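Local coordinates for protein trichothecene 3-O-acetyltransferase (Gibberella zeae, PDB 2RKV) that probably transfers an acetyl group from acetyl-CoA to the 3-hydroxyl of trichothecene mycotoxins, and binds coenzyme A and T-2 toxin, at residues Y27-D31 and S32-P36. Residues are numbered along the deposited sequence; the frame is centred on the assembly and turned at random.
Sequences YPVSD and SSQYP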
ATOM      1  N   TYR A  27      -6.666  18.810   1.860  1.00 10.75           N
ATOM      2  CA  TYR A  27      -6.465  19.995   2.683  1.00 11.02           C
ATOM      3  C   TYR A  27      -7.594  20.969   2.414  1.00 11.32           C
ATOM      4  O   TYR A  27      -7.985  21.139   1.249  1.00 10.97           O
ATOM      5  CB  TYR A  27      -5.181  20.715   2.296  1.00 10.77           C
ATOM      6  CG  TYR A  27      -3.917  19.917   2.461  1.00  9.86           C
ATOM      7  CD1 TYR A  27      -3.144  20.047   3.612  1.00  9.74           C
ATOM      8  CD2 TYR A  27      -3.473  19.064   1.454  1.00 10.01           C
ATOM      9  CE1 TYR A  27      -1.969  19.333   3.764  1.00  9.56           C
ATOM     10  CE2 TYR A  27      -2.296  18.338   1.599  1.00 10.38           C
ATOM     11  CZ  TYR A  27      -1.551  18.483   2.758  1.00  9.06           C
ATOM     12  OH  TYR A  27      -0.375  17.780   2.921  1.00 10.60           O
ATOM     13  N   PRO A  28      -8.092  21.645   3.465  1.00 11.97           N
ATOM     14  CA  PRO A  28      -9.010  22.746   3.192  1.00 12.04           C
ATOM     15  C   PRO A  28      -8.243  23.932   2.606  1.00 12.11           C
ATOM     16  O   PRO A  28      -7.066  24.138   2.927  1.00 12.05           O
ATOM     17  CB  PRO A  28      -9.551  23.101   4.582  1.00 12.46           C
ATOM     18  CG  PRO A  28      -8.466  22.733   5.499  1.00 12.91           C
ATOM     19  CD  PRO A  28      -7.854  21.484   4.911  1.00 12.20           C
ATOM     20  N   VAL A  29      -8.921  24.696   1.749  1.00 11.86           N
ATOM     21  CA  VAL A  29      -8.364  25.925   1.187  1.00 12.35           C
ATOM     22  C   VAL A  29      -9.418  26.996   1.396  1.00 12.80           C
ATOM     23  O   VAL A  29     -10.509  26.922   0.819  1.00 13.15           O
ATOM     24  CB  VAL A  29      -8.027  25.769  -0.313  1.00 12.32           C
ATOM     25  CG1 VAL A  29      -7.623  27.111  -0.922  1.00 12.49           C
ATOM     26  CG2 VAL A  29      -6.919  24.718  -0.522  1.00 11.58           C
ATOM     27  N   SER A  30      -9.089  27.977   2.229  1.00 13.16           N
ATOM     28  CA  SER A  30     -10.052  29.001   2.634  0.50 13.21           C
ATOM     29  C   SER A  30     -10.512  29.893   1.481  1.00 13.13           C
ATOM     30  O   SER A  30     -11.693  30.242   1.389  1.00 13.72           O
ATOM     31  CB  SER A  30      -9.480  29.856   3.763  0.50 13.53           C
ATOM     32  OG  SER A  30     -10.425  30.822   4.185  0.50 13.90           O
ATOM     33  N   ASP A  31      -9.573  30.250   0.610  1.00 12.52           N
ATOM     34  CA  ASP A  31      -9.823  31.227  -0.449  1.00 12.00           C
ATOM     35  C   ASP A  31      -9.118  30.797  -1.734  1.00 11.71           C
ATOM     36  O   ASP A  31      -7.929  30.442  -1.709  1.00 11.06           O
ATOM     37  CB  ASP A  31      -9.294  32.595   0.002  1.00 11.74           C
ATOM     38  CG  ASP A  31      -9.863  33.758  -0.800  1.00 13.91           C
ATOM     39  OD1 ASP A  31      -9.758  33.775  -2.050  1.00 13.76           O
ATOM     40  OD2 ASP A  31     -10.409  34.675  -0.155  1.00 15.45           O
ATOM     41  N   SER A  32      -9.848  30.844  -2.849  1.00 11.47           N
ATOM     42  CA  SER A  32      -9.274  30.525  -4.162  1.00 11.69           C
ATOM     43  C   SER A  32      -8.067  31.390  -4.535  1.00 11.02           C
ATOM     44  O   SER A  32      -7.281  31.012  -5.406  1.00 11.18           O
ATOM     45  CB  SER A  32     -10.329  30.624  -5.262  1.00 11.69           C
ATOM     46  OG  SER A  32     -11.175  29.483  -5.260  1.00 12.11           O
ATOM     47  N   SER A  33      -7.917  32.542  -3.879  1.00 11.27           N
ATOM     48  CA  SER A  33      -6.727  33.385  -4.079  1.00 11.08           C
ATOM     49  C   SER A  33      -5.414  32.653  -3.754  1.00 11.13           C
ATOM     50  O   SER A  33      -4.341  33.094  -4.168  1.00 12.16           O
ATOM     51  CB  SER A  33      -6.819  34.665  -3.250  1.00 11.56           C
ATOM     52  OG  SER A  33      -6.742  34.394  -1.862  1.00 11.83           O
ATOM     53  N   GLN A  34      -5.517  31.546  -3.020  1.00 11.06           N
ATOM     54  CA  GLN A  34      -4.344  30.800  -2.560  1.00 11.17           C
ATOM     55  C   GLN A  34      -3.776  29.812  -3.578  1.00 11.12           C
ATOM     56  O   GLN A  34      -2.622  29.379  -3.443  1.00 11.57           O
ATOM     57  CB  GLN A  34      -4.690  30.038  -1.288  1.00 11.28           C
ATOM     58  CG  GLN A  34      -5.024  30.916  -0.112  1.00 11.95           C
ATOM     59  CD  GLN A  34      -5.608  30.110   1.026  1.00 14.03           C
ATOM     60  OE1 GLN A  34      -5.010  29.132   1.477  1.00 17.25           O
ATOM     61  NE2 GLN A  34      -6.785  30.498   1.482  1.00 13.60           N
ATOM     62  N   TYR A  35      -4.562  29.436  -4.585  1.00 10.68           N
ATOM     63  CA  TYR A  35      -4.121  28.369  -5.494  1.00 10.71           C
ATOM     64  C   TYR A  35      -2.833  28.656  -6.291  1.00 10.80           C
ATOM     65  O   TYR A  35      -1.985  27.772  -6.390  1.00 10.64           O
ATOM     66  CB  TYR A  35      -5.248  27.882  -6.418  1.00 10.92           C
ATOM     67  CG  TYR A  35      -6.377  27.154  -5.704  1.00 10.98           C
ATOM     68  CD1 TYR A  35      -6.162  25.914  -5.069  1.00 10.85           C
ATOM     69  CD2 TYR A  35      -7.661  27.685  -5.688  1.00 11.93           C
ATOM     70  CE1 TYR A  35      -7.216  25.237  -4.437  1.00 11.01           C
ATOM     71  CE2 TYR A  35      -8.712  27.032  -5.050  1.00 12.27           C
ATOM     72  CZ  TYR A  35      -8.487  25.817  -4.428  1.00 10.56           C
ATOM     73  OH  TYR A  35      -9.544  25.182  -3.808  1.00 11.48           O
ATOM     74  N   PRO A  36      -2.681  29.875  -6.872  1.00 10.70           N
ATOM     75  CA  PRO A  36      -1.426  30.089  -7.625  1.00 11.23           C
ATOM     76  C   PRO A  36      -0.148  29.828  -6.805  1.00 11.21           C
ATOM     77  O   PRO A  36       0.794  29.200  -7.312  1.00 11.77           O
ATOM     78  CB  PRO A  36      -1.518  31.558  -8.041  1.00 11.44           C
ATOM     79  CG  PRO A  36      -3.003  31.785  -8.177  1.00 10.55           C
ATOM     80  CD  PRO A  36      -3.572  31.047  -6.973  1.00 11.48           C
TER
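Asp31 and Ser33 meet through one carboxylate oxygen: Asp31 OD1 accepts the backbone N-H of Ser33 at 2.9 Å between OD1 and N. The bond is nearly straight (167° at the hydrogen) and reaches the oxygen on its anti side, slightly out of the carboxylate plane. Ser33 OG lies 3.1 Å from the same Asp31 OD1, a weak hydrogen bond at most, since the hydroxyl proton has another acceptor within reach. With CG anti to its own nitrogen (chi1 -162°), the Asp31 carboxylate lies beside its carbonyl carbon and reaches forward over the chain that follows. A second bond joins the backbones, Gln34 N to Asp31 O at 3.0 Å. The extended Gln34 side chain passes this carbonyl, with CB and CG each 3.3 Å from Asp31 O. On the buried side, Val29 CG1 sits over one face of the Tyr35 ring, displaced toward the rim and 3.8 Å from CZ, a CH-pi contact. Val29 CG2 adds a looser touch, 4.0 Å from Tyr35 CE1.

An Asx turn, closed by the Asp31 side chain, is superposed on a beta turn from Asp31 to Gln34, with both central residues, Ser32 and Ser33, at helical backbone angles; together they redirect the chain from strand 20-28 into helix 35-52 of the N-terminal domain of this BAHD-superfamily enzyme. An overlapping turn is set one residue on, with Tyr35 N bonding Ser32 O at 3.2 Å.

Beyond these residues, Tyr35 is fixed at both ring and hydroxyl: the ring stacks with Phe143, and OH bonds Gly147 O, tying segment 32-36 to strands 137-144 and 147-155. Val29 has a backbone hydrogen bond with Gly146, in the turn that links those two strands. Ser32 OG, which lies in plane at the Tyr35 ring edge, is hydrogen-bonded to Arg90 NH1.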